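Local coordinates for protein aminotransferase class-III (Ochrobactrum anthropi, PDB 5GHG) that probably transfers amino groups between amines and carbonyl compounds as an omega-transaminase, using a pyridoxal phosphate cofactor held here as pyridoxamine phosphate, at residues Tyr113-Asn116 with Glu120-Asp123; Tyr131-Asn134 with Glu140-Lys143; Val371-Gly376 with Gly382-Thr387; Thr393-Glu396 with Ala400-Ala403. The protein carries 1 engineered substitution. All coordinates share one frame; numbering follows the deposited sequence.

Contact 1: Tyr113-Asn116 with Glu120-Asp123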
loop_
_atom_site.group_PDB
_atom_site.type_symbol
_atom_site.label_atom_id
_atom_site.label_comp_id
_atom_site.label_asym_id
_atom_site.label_seq_id
_atom_site.Cartn_x
_atom_site.Cartn_y
_atom_site.Cartn_z
ATOM N N TYR B 113 -0.289 -14.550 5.352
ATOM C CA TYR B 113 0.669 -13.599 4.777
ATOM C C TYR B 113 0.212 -12.183 5.107
ATOM O O TYR B 113 -0.988 -11.912 5.129
ATOM C CB TYR B 113 0.758 -13.747 3.256
ATOM C CG TYR B 113 1.168 -15.128 2.775
ATOM C CD1 TYR B 113 0.287 -16.204 2.814
ATOM C CD2 TYR B 113 2.451 -15.348 2.270
ATOM C CE1 TYR B 113 0.682 -17.468 2.370
ATOM C CE2 TYR B 113 2.841 -16.595 1.793
ATOM C CZ TYR B 113 1.966 -17.642 1.847
ATOM O OH TYR B 113 2.375 -18.879 1.416
ATOM N N PHE B 114 1.167 -11.273 5.328
ATOM C CA PHE B 114 0.835 -9.910 5.733
ATOM C C PHE B 114 1.266 -8.883 4.711
ATOM O O PHE B 114 2.304 -9.040 4.057
ATOM C CB PHE B 114 1.455 -9.582 7.110
ATOM C CG PHE B 114 0.914 -10.441 8.210
ATOM C CD1 PHE B 114 -0.354 -10.215 8.702
ATOM C CD2 PHE B 114 1.640 -11.503 8.697
ATOM C CE1 PHE B 114 -0.891 -11.032 9.690
ATOM C CE2 PHE B 114 1.120 -12.330 9.676
ATOM C CZ PHE B 114 -0.144 -12.089 10.186
ATOM N N THR B 115 0.445 -7.843 4.574
ATOM C CA THR B 115 0.742 -6.668 3.749
ATOM C C THR B 115 0.315 -5.444 4.540
ATOM O O THR B 115 -0.144 -5.544 5.688
ATOM C CB THR B 115 0.004 -6.709 2.405
ATOM O OG1 THR B 115 -1.413 -6.624 2.634
ATOM C CG2 THR B 115 0.296 -8.011 1.651
ATOM N N ASN B 116 0.443 -4.271 3.935
ATOM C CA ASN B 116 -0.041 -3.075 4.586
ATOM C C ASN B 116 -1.511 -2.813 4.312
ATOM O O ASN B 116 -2.253 -2.418 5.217
ATOM C CB ASN B 116 0.798 -1.871 4.156
ATOM C CG ASN B 116 2.260 -2.055 4.458
ATOM O OD1 ASN B 116 2.652 -2.090 5.612
ATOM N ND2 ASN B 116 3.067 -2.237 3.412
ATOM N N GLU B 120 -2.775 -4.206 -1.556
ATOM C CA GLU B 120 -1.566 -5.021 -1.673
ATOM C C GLU B 120 -1.871 -6.504 -1.461
ATOM O O GLU B 120 -1.275 -7.362 -2.113
ATOM C CB GLU B 120 -0.512 -4.592 -0.652
ATOM C CG GLU B 120 0.277 -3.350 -0.985
ATOM C CD GLU B 120 1.111 -2.909 0.246
ATOM O OE1 GLU B 120 0.661 -3.168 1.383
ATOM O OE2 GLU B 120 2.200 -2.322 0.078
ATOM N N ALA B 121 -2.767 -6.819 -0.528
ATOM C CA ALA B 121 -3.120 -8.215 -0.290
ATOM C C ALA B 121 -3.703 -8.851 -1.547
ATOM O O ALA B 121 -3.261 -9.914 -1.982
ATOM C CB ALA B 121 -4.092 -8.332 0.882
ATOM N N ASN B 122 -4.709 -8.210 -2.142
ATOM C CA ASN B 122 -5.324 -8.759 -3.346
ATOM C C ASN B 122 -4.342 -8.808 -4.506
ATOM O O ASN B 122 -4.375 -9.737 -5.327
ATOM C CB ASN B 122 -6.566 -7.955 -3.710
ATOM C CG ASN B 122 -7.774 -8.364 -2.889
ATOM O OD1 ASN B 122 -7.873 -9.528 -2.471
ATOM N ND2 ASN B 122 -8.678 -7.425 -2.631
ATOM N N ASP B 123 -3.485 -7.795 -4.615
ATOM C CA ASP B 123 -2.449 -7.787 -5.642
ATOM C C ASP B 123 -1.507 -8.992 -5.480
ATOM O O ASP B 123 -1.178 -9.680 -6.453
ATOM C CB ASP B 123 -1.678 -6.469 -5.549
ATOM C CG ASP B 123 -0.773 -6.224 -6.732
ATOM O OD1 ASP B 123 0.250 -6.924 -6.828
ATOM O OD2 ASP B 123 -1.068 -5.303 -7.542
#
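N116 and E120 join the two sides of a tight strand-to-helix turn, where edge strand 111-115 of the large mixed sheet gives way to helix 118-135. This beta-alpha unit lies beside the cofactor pocket and against the second subunit, in what is consistent with the large domain of a fold-type I aminotransferase. The carboxylate of E120 holds the turn from the helix side. The backbone N of N116 donates to E120 OE1 at 2.8 Å and meets that oxygen nearly head-on, although the angle at hydrogen is only 138°. N116 ND2 adds two weak bonds, to E120 OE1 at 3.3 Å and to E120 OE2 at 3.4 Å, with the amide and carboxylate planes 37° apart. The extended chain of E120 beyond CG carries its carboxylate back past the turn to N116. E120 OE2 also bonds S117 OG of the second subunit, and the E120 carboxylates of the two subunits come close, so their ionisation may be perturbed. Two residues along the helix, N122 touches pyridoxamine phosphate and bonds H152 O and D258 OD2. Beside the N116-E120 bonds, T115 CB lies 3.8 Å from E120 CB. T115 OG1, turned between its backbone N and carbonyl carbon (chi1 65°), bonds S117 O and rests 3.6 Å from A121 CB.

Contact 2: Tyr131-Asn134 with Glu140-Lys143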
loop_
_atom_site.group_PDB
_atom_site.type_symbol
_atom_site.label_atom_id
_atom_site.label_comp_id
_atom_site.label_asym_id
_atom_site.label_seq_id
_atom_site.Cartn_x
_atom_site.Cartn_y
_atom_site.Cartn_z
ATOM N N TYR B 131 2.003 -17.410 -10.123
ATOM C CA TYR B 131 3.170 -18.197 -9.771
ATOM C C TYR B 131 2.795 -19.664 -9.575
ATOM O O TYR B 131 3.461 -20.563 -10.090
ATOM C CB TYR B 131 3.794 -17.620 -8.487
ATOM C CG TYR B 131 5.026 -18.328 -8.037
ATOM C CD1 TYR B 131 6.282 -17.932 -8.472
ATOM C CD2 TYR B 131 4.939 -19.415 -7.165
ATOM C CE1 TYR B 131 7.422 -18.580 -8.032
ATOM C CE2 TYR B 131 6.059 -20.081 -6.745
ATOM C CZ TYR B 131 7.301 -19.660 -7.175
ATOM O OH TYR B 131 8.421 -20.336 -6.752
ATOM N N ARG B 132 1.691 -19.902 -8.872
ATOM C CA ARG B 132 1.244 -21.248 -8.565
ATOM C C ARG B 132 0.845 -22.020 -9.834
ATOM O O ARG B 132 1.185 -23.194 -9.982
ATOM C CB ARG B 132 0.070 -21.171 -7.587
ATOM C CG ARG B 132 -0.534 -22.497 -7.191
ATOM C CD ARG B 132 -1.713 -22.316 -6.239
ATOM N NE ARG B 132 -2.345 -23.583 -5.899
ATOM C CZ ARG B 132 -3.276 -24.184 -6.630
ATOM N NH1 ARG B 132 -3.709 -23.640 -7.760
ATOM N NH2 ARG B 132 -3.782 -25.335 -6.231
ATOM N N SER B 133 0.117 -21.376 -10.741
ATOM C CA SER B 133 -0.257 -22.044 -11.989
ATOM C C SER B 133 0.989 -22.388 -12.815
ATOM O O SER B 133 1.038 -23.434 -13.466
ATOM C CB SER B 133 -1.217 -21.184 -12.790
ATOM O OG SER B 133 -2.503 -21.197 -12.202
ATOM N N ASN B 134 1.992 -21.512 -12.799
ATOM C CA ASN B 134 3.258 -21.829 -13.469
ATOM C C ASN B 134 3.955 -23.017 -12.800
ATOM O O ASN B 134 4.458 -23.902 -13.482
ATOM C CB ASN B 134 4.174 -20.622 -13.492
ATOM C CG ASN B 134 3.732 -19.584 -14.492
ATOM O OD1 ASN B 134 3.148 -19.921 -15.534
ATOM N ND2 ASN B 134 3.994 -18.314 -14.195
ATOM N N GLU B 140 -1.524 -21.366 -18.926
ATOM C CA GLU B 140 -2.728 -20.671 -19.381
ATOM C C GLU B 140 -3.733 -20.395 -18.264
ATOM O O GLU B 140 -4.641 -19.591 -18.477
ATOM C CB GLU B 140 -3.445 -21.484 -20.468
ATOM C CG GLU B 140 -2.709 -21.533 -21.796
ATOM C CD GLU B 140 -3.660 -21.893 -22.930
ATOM O OE1 GLU B 140 -3.676 -23.071 -23.348
ATOM O OE2 GLU B 140 -4.402 -20.998 -23.404
ATOM N N ARG B 141 -3.619 -21.049 -17.107
ATOM C CA ARG B 141 -4.629 -20.884 -16.052
ATOM C C ARG B 141 -4.263 -19.643 -15.234
ATOM O O ARG B 141 -3.649 -19.717 -14.175
ATOM C CB ARG B 141 -4.759 -22.123 -15.177
ATOM C CG ARG B 141 -6.020 -22.074 -14.322
ATOM C CD ARG B 141 -6.140 -23.242 -13.352
ATOM N NE ARG B 141 -6.446 -24.483 -14.039
ATOM C CZ ARG B 141 -7.653 -24.843 -14.454
ATOM N NH1 ARG B 141 -8.692 -24.048 -14.255
ATOM N NH2 ARG B 141 -7.824 -26.000 -15.087
ATOM N N LYS B 142 -4.628 -18.484 -15.780
ATOM C CA LYS B 142 -4.194 -17.205 -15.249
ATOM C C LYS B 142 -5.314 -16.177 -15.115
ATOM O O LYS B 142 -5.088 -15.128 -14.511
ATOM C CB LYS B 142 -3.093 -16.607 -16.131
ATOM C CG LYS B 142 -1.897 -17.540 -16.376
ATOM C CD LYS B 142 -1.065 -17.727 -15.112
ATOM C CE LYS B 142 0.116 -18.700 -15.296
ATOM N NZ LYS B 142 1.071 -18.281 -16.362
ATOM N N LYS B 143 -6.502 -16.441 -15.643
ATOM C CA LYS B 143 -7.543 -15.417 -15.639
ATOM C C LYS B 143 -8.248 -15.399 -14.281
ATOM O O LYS B 143 -8.435 -16.438 -13.635
ATOM C CB LYS B 143 -8.546 -15.675 -16.765
ATOM C CG LYS B 143 -7.930 -15.549 -18.184
ATOM C CD LYS B 143 -8.896 -16.033 -19.260
ATOM C CE LYS B 143 -8.278 -16.093 -20.646
ATOM N NZ LYS B 143 -9.139 -16.899 -21.571
#
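K142 NZ is gripped by three oxygens: N134 OD1 across the contact at 2.8 Å, P139 O in the preceding loop, and D172 OD2 of the second subunit, which forms a salt bridge with it. The ammonium comes to OD1 obliquely, its nitrogen tilted 34° from the carbonyl plane, and the two side chains run at about a right angle to each other. Two bends in the lysine chain, at chi2 (-70°) and chi4, fold it back over the helix, and CE passes 3.8 Å from S133 CB on the way. N134 is itself held from the other subunit, because its ND2 bonds S170 O and D172 OD1 there; D172 of that neighbour thus reaches both partners of the pair. These segments are the end of helix 118-135 and the loop leading to strand 143-147, the connection out of the helix in a beta-alpha-beta crossover from strand 111-115, which is parallel to 143-147 but not its neighbour in the sheet. A second bond fastens the loop to the helix: S133 OG donates to R141 O at 2.7 Å, in the carbonyl plane and with an angle of 150° at the carbonyl oxygen. R141 is also the centre of an inverse gamma turn, in which K142 N makes a weak 2.9 Å bond to E140 O. The R141 guanidinium heads toward the sheet, with NE in a salt bridge to E138 OE1 and NH1 bonded to I219 O.

Contact 3: Val371-Gly376 with Gly382-Thr387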
loop_
_atom_site.group_PDB
_atom_site.type_symbol
_atom_site.label_atom_id
_atom_site.label_comp_id
_atom_site.label_asym_id
_atom_site.label_seq_id
_atom_site.Cartn_x
_atom_site.Cartn_y
_atom_site.Cartn_z
ATOM N N VAL B 371 -37.547 6.263 -0.585
ATOM C CA VAL B 371 -36.742 5.069 -0.334
ATOM C C VAL B 371 -37.106 4.021 -1.401
ATOM O O VAL B 371 -38.234 3.525 -1.434
ATOM C CB VAL B 371 -36.936 4.548 1.072
ATOM C CG1 VAL B 371 -36.285 3.161 1.226
ATOM C CG2 VAL B 371 -36.327 5.523 2.094
ATOM N N GLY B 372 -36.150 3.688 -2.265
ATOM C CA GLY B 372 -36.372 2.659 -3.258
ATOM C C GLY B 372 -36.141 1.269 -2.705
ATOM O O GLY B 372 -36.898 0.342 -3.005
ATOM N N GLU B 373 -35.091 1.108 -1.899
ATOM C CA GLU B 373 -34.778 -0.191 -1.290
ATOM C C GLU B 373 -34.007 0.012 -0.011
ATOM O O GLU B 373 -33.119 0.872 0.068
ATOM C CB GLU B 373 -33.917 -1.053 -2.243
ATOM C CG GLU B 373 -33.519 -2.400 -1.635
ATOM C CD GLU B 373 -32.690 -3.270 -2.579
ATOM O OE1 GLU B 373 -31.717 -2.760 -3.179
ATOM O OE2 GLU B 373 -33.013 -4.457 -2.736
ATOM N N VAL B 374 -34.316 -0.806 0.988
ATOM C CA VAL B 374 -33.458 -0.988 2.150
ATOM C C VAL B 374 -32.872 -2.390 2.049
ATOM O O VAL B 374 -33.610 -3.354 1.871
ATOM C CB VAL B 374 -34.243 -0.795 3.465
ATOM C CG1 VAL B 374 -33.342 -1.035 4.668
ATOM C CG2 VAL B 374 -34.883 0.593 3.493
ATOM N N ARG B 375 -31.547 -2.497 2.140
ATOM C CA ARG B 375 -30.864 -3.783 2.098
ATOM C C ARG B 375 -29.760 -3.811 3.157
ATOM O O ARG B 375 -29.252 -2.770 3.568
ATOM C CB ARG B 375 -30.282 -4.046 0.703
ATOM C CG ARG B 375 -29.435 -2.908 0.151
ATOM C CD ARG B 375 -28.983 -3.193 -1.283
ATOM N NE ARG B 375 -28.098 -2.120 -1.784
ATOM C CZ ARG B 375 -28.496 -1.093 -2.521
ATOM N NH1 ARG B 375 -29.781 -0.955 -2.846
ATOM N NH2 ARG B 375 -27.629 -0.177 -2.901
ATOM N N GLY B 376 -29.395 -5.006 3.607
ATOM C CA GLY B 376 -28.373 -5.122 4.621
ATOM C C GLY B 376 -28.469 -6.429 5.389
ATOM O O GLY B 376 -29.485 -7.121 5.379
ATOM N N GLY B 382 -27.608 -0.510 3.427
ATOM C CA GLY B 382 -27.704 0.567 2.465
ATOM C C GLY B 382 -29.148 0.941 2.244
ATOM O O GLY B 382 -30.029 0.083 2.248
ATOM N N VAL B 383 -29.384 2.230 2.073
ATOM C CA VAL B 383 -30.713 2.777 1.807
ATOM C C VAL B 383 -30.632 3.497 0.479
ATOM O O VAL B 383 -29.999 4.556 0.378
ATOM C CB VAL B 383 -31.190 3.714 2.943
ATOM C CG1 VAL B 383 -32.551 4.298 2.626
ATOM C CG2 VAL B 383 -31.243 2.971 4.270
ATOM N N GLU B 384 -31.227 2.916 -0.560
ATOM C CA GLU B 384 -31.140 3.495 -1.896
ATOM C C GLU B 384 -32.322 4.417 -2.139
ATOM O O GLU B 384 -33.480 4.013 -1.979
ATOM C CB GLU B 384 -31.075 2.418 -2.983
ATOM C CG GLU B 384 -30.853 3.010 -4.367
ATOM C CD GLU B 384 -30.380 2.004 -5.406
ATOM O OE1 GLU B 384 -29.999 0.887 -5.018
ATOM O OE2 GLU B 384 -30.395 2.338 -6.616
ATOM N N LEU B 385 -32.022 5.649 -2.531
ATOM C CA LEU B 385 -33.012 6.704 -2.670
ATOM C C LEU B 385 -33.433 6.880 -4.122
ATOM O O LEU B 385 -32.605 6.768 -5.041
ATOM C CB LEU B 385 -32.456 8.027 -2.128
ATOM C CG LEU B 385 -31.955 7.988 -0.689
ATOM C CD1 LEU B 385 -31.435 9.349 -0.266
ATOM C CD2 LEU B 385 -33.048 7.497 0.269
ATOM N N VAL B 386 -34.709 7.190 -4.318
ATOM C CA VAL B 386 -35.293 7.445 -5.637
ATOM C C VAL B 386 -36.378 8.502 -5.451
ATOM O O VAL B 386 -36.878 8.707 -4.351
ATOM C CB VAL B 386 -35.907 6.159 -6.254
ATOM C CG1 VAL B 386 -34.847 5.089 -6.460
ATOM C CG2 VAL B 386 -36.996 5.618 -5.362
ATOM N N THR B 387 -36.750 9.172 -6.541
ATOM C CA THR B 387 -37.959 10.001 -6.518
ATOM C C THR B 387 -39.138 9.381 -7.247
ATOM O O THR B 387 -40.271 9.811 -7.037
ATOM C CB THR B 387 -37.694 11.397 -7.104
ATOM O OG1 THR B 387 -37.091 11.282 -8.395
ATOM C CG2 THR B 387 -36.772 12.181 -6.189
#
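R375 NH1 bridges two glutamates, bonding E384 OE1 on the partner strand at 2.9 Å and E373 OE1 on its own strand at 2.7 Å. E384 OE1 offers the lone pair that faces away from OE2, and E373 OE1 is likewise met on its anti side. The E384 carboxylate stands 84° from the guanidinium plane, so NH1 and NH2 both turn to the one oxygen, NH2 only weakly, and no flat two-pronged bridge forms. R375 reaches it with CG set between backbone N and carbonyl carbon (chi1 51°) and a chain extended from there to NE, which carries the guanidinium across toward the partner strand.

Beneath the network is the antiparallel hairpin of strands 371-377 and 380-385, the former an outermost strand of a seven-stranded mixed sheet within this chain. R375 N bonds G382 O at 3.0 Å, and G382 N returns to R375 O at 2.8 Å. At the other end G372 and E373 both face E384 in a classic beta bulge: E384 O takes G372 N at 2.7 Å and, weakly, E373 N at 3.3 Å. The opposite face is apolar, with V371 CG2 4.0 Å from V383 CG1, and helix 433-455 covers it through L443 and L447.

Farther out, R188 NE forms a salt bridge with E384 OE2, H185 NE2 bonds E373 OE1, and the carbonyls of G232 and V233 hold R375 NH2 and NE. With E373 OE1 and E384 OE1 only 4.4 Å apart, R375, helped by R188 at E384, probably offsets their repulsion and favours the ionised glutamates in this largely buried setting.

Contact 4: Thr393-Glu396 with Ala400-Ala403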
loop_
_atom_site.group_PDB
_atom_site.type_symbol
_atom_site.label_atom_id
_atom_site.label_comp_id
_atom_site.label_asym_id
_atom_site.label_seq_id
_atom_site.Cartn_x
_atom_site.Cartn_y
_atom_site.Cartn_z
ATOM N N THR B 393 -35.885 5.745 -10.494
ATOM C CA THR B 393 -35.045 6.859 -10.895
ATOM C C THR B 393 -35.005 7.921 -9.801
ATOM O O THR B 393 -35.967 8.096 -9.040
ATOM C CB THR B 393 -35.556 7.504 -12.188
ATOM O OG1 THR B 393 -36.948 7.809 -12.039
ATOM C CG2 THR B 393 -35.357 6.548 -13.388
ATOM N N GLY B 394 -33.884 8.628 -9.727
ATOM C CA GLY B 394 -33.766 9.744 -8.815
ATOM C C GLY B 394 -33.741 11.080 -9.531
ATOM O O GLY B 394 -34.481 11.297 -10.489
ATOM N N LEU B 395 -32.893 11.985 -9.063
ATOM C CA LEU B 395 -32.682 13.267 -9.713
ATOM C C LEU B 395 -31.674 13.120 -10.843
ATOM O O LEU B 395 -30.995 12.104 -10.974
ATOM C CB LEU B 395 -32.194 14.303 -8.704
ATOM C CG LEU B 395 -33.101 14.565 -7.489
ATOM C CD1 LEU B 395 -32.375 15.453 -6.482
ATOM C CD2 LEU B 395 -34.420 15.194 -7.918
ATOM N N GLU B 396 -31.561 14.161 -11.657
ATOM C CA GLU B 396 -30.507 14.228 -12.673
ATOM C C GLU B 396 -29.269 14.932 -12.125
ATOM O O GLU B 396 -29.361 16.048 -11.616
ATOM C CB GLU B 396 -31.009 14.959 -13.919
ATOM C CG GLU B 396 -30.035 14.916 -15.094
ATOM C CD GLU B 396 -29.924 13.532 -15.695
ATOM O OE1 GLU B 396 -30.972 12.975 -16.082
ATOM O OE2 GLU B 396 -28.793 12.992 -15.763
ATOM N N ALA B 400 -27.131 12.672 -7.412
ATOM C CA ALA B 400 -27.485 13.965 -6.852
ATOM C C ALA B 400 -28.369 13.804 -5.606
ATOM O O ALA B 400 -28.208 14.530 -4.618
ATOM C CB ALA B 400 -28.183 14.828 -7.899
ATOM N N LEU B 401 -29.320 12.869 -5.646
ATOM C CA LEU B 401 -30.201 12.682 -4.509
ATOM C C LEU B 401 -29.422 12.154 -3.297
ATOM O O LEU B 401 -29.594 12.651 -2.174
ATOM C CB LEU B 401 -31.353 11.750 -4.882
ATOM C CG LEU B 401 -32.471 11.444 -3.903
ATOM C CD1 LEU B 401 -33.157 12.727 -3.438
ATOM C CD2 LEU B 401 -33.488 10.501 -4.571
ATOM N N GLY B 402 -28.533 11.191 -3.518
ATOM C CA GLY B 402 -27.675 10.716 -2.441
ATOM C C GLY B 402 -26.796 11.800 -1.846
ATOM O O GLY B 402 -26.665 11.901 -0.625
ATOM N N ALA B 403 -26.184 12.620 -2.692
ATOM C CA ALA B 403 -25.360 13.716 -2.192
ATOM C C ALA B 403 -26.188 14.719 -1.393
ATOM O O ALA B 403 -25.749 15.199 -0.334
ATOM C CB ALA B 403 -24.641 14.426 -3.349
HETATM O O HOH W 1 -30.208 11.420 -8.041
#
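Where L395 meets A400 and L401, the flat groups are peptide units, and no side-chain ring, amide or guanidinium takes part. The backbones are linked through one water: it donates to L395 O at 3.1 Å and accepts from L401 N at 2.9 Å. The first bond is the less certain, since the water has more acceptors within reach than protons to give. No direct hydrogen bond joins the segments, so the rest of the evidence is apolar.

L395 supplies most of it. Its CB lies 4.1 Å from A400 CB. Its CG stands anti to the carbonyl carbon (chi1 -58°), which carries CD1 across to the helix, 4.0 Å from L401 CA. There the same methyl meets L401 CD1 at 4.2 Å, methyl against methyl. L401 takes a different first torsion, with CG anti to the backbone N (chi1 -176°), and its other branch, CD2, comes 4.3 Å from G394 CA. L401 thus sets CD1 toward L395 and CD2 toward G394. A400 CB also lies 4.1 Å from E396 O, so this small side chain is flanked by two successive loop residues.

L401 packs beyond the contact on T387 and D421, and D421 OD1 accepts from G402 N, just after the hydrated L401 N. Together these features describe a helix start: a loop doubles back over the first turn of helix 400-411, with amide N-H groups of that turn satisfied by a water and by an aspartate.

Along the chain the four contacts come in series. Contacts 1 and 2 lie at the two ends of helix 118-135, their centres about 19 Å apart, and both touch the second subunit, so both ends lie at the dimer interface, the first turns also beside the cofactor. Contact 3 lies in the other seven-stranded sheet and contact 4 in the loop and helix that follow it; contact 3 is about 33 Å from contact 1, centre to centre, across the chain's centre. The centres of contacts 3 and 4 are about 12 Å apart and they touch, T387 N lying 2.8 Å from T393 O in a probable hydrogen bond. Hairpin 371-385 thus leads toward helix 400-411, both sites untouched by the second subunit.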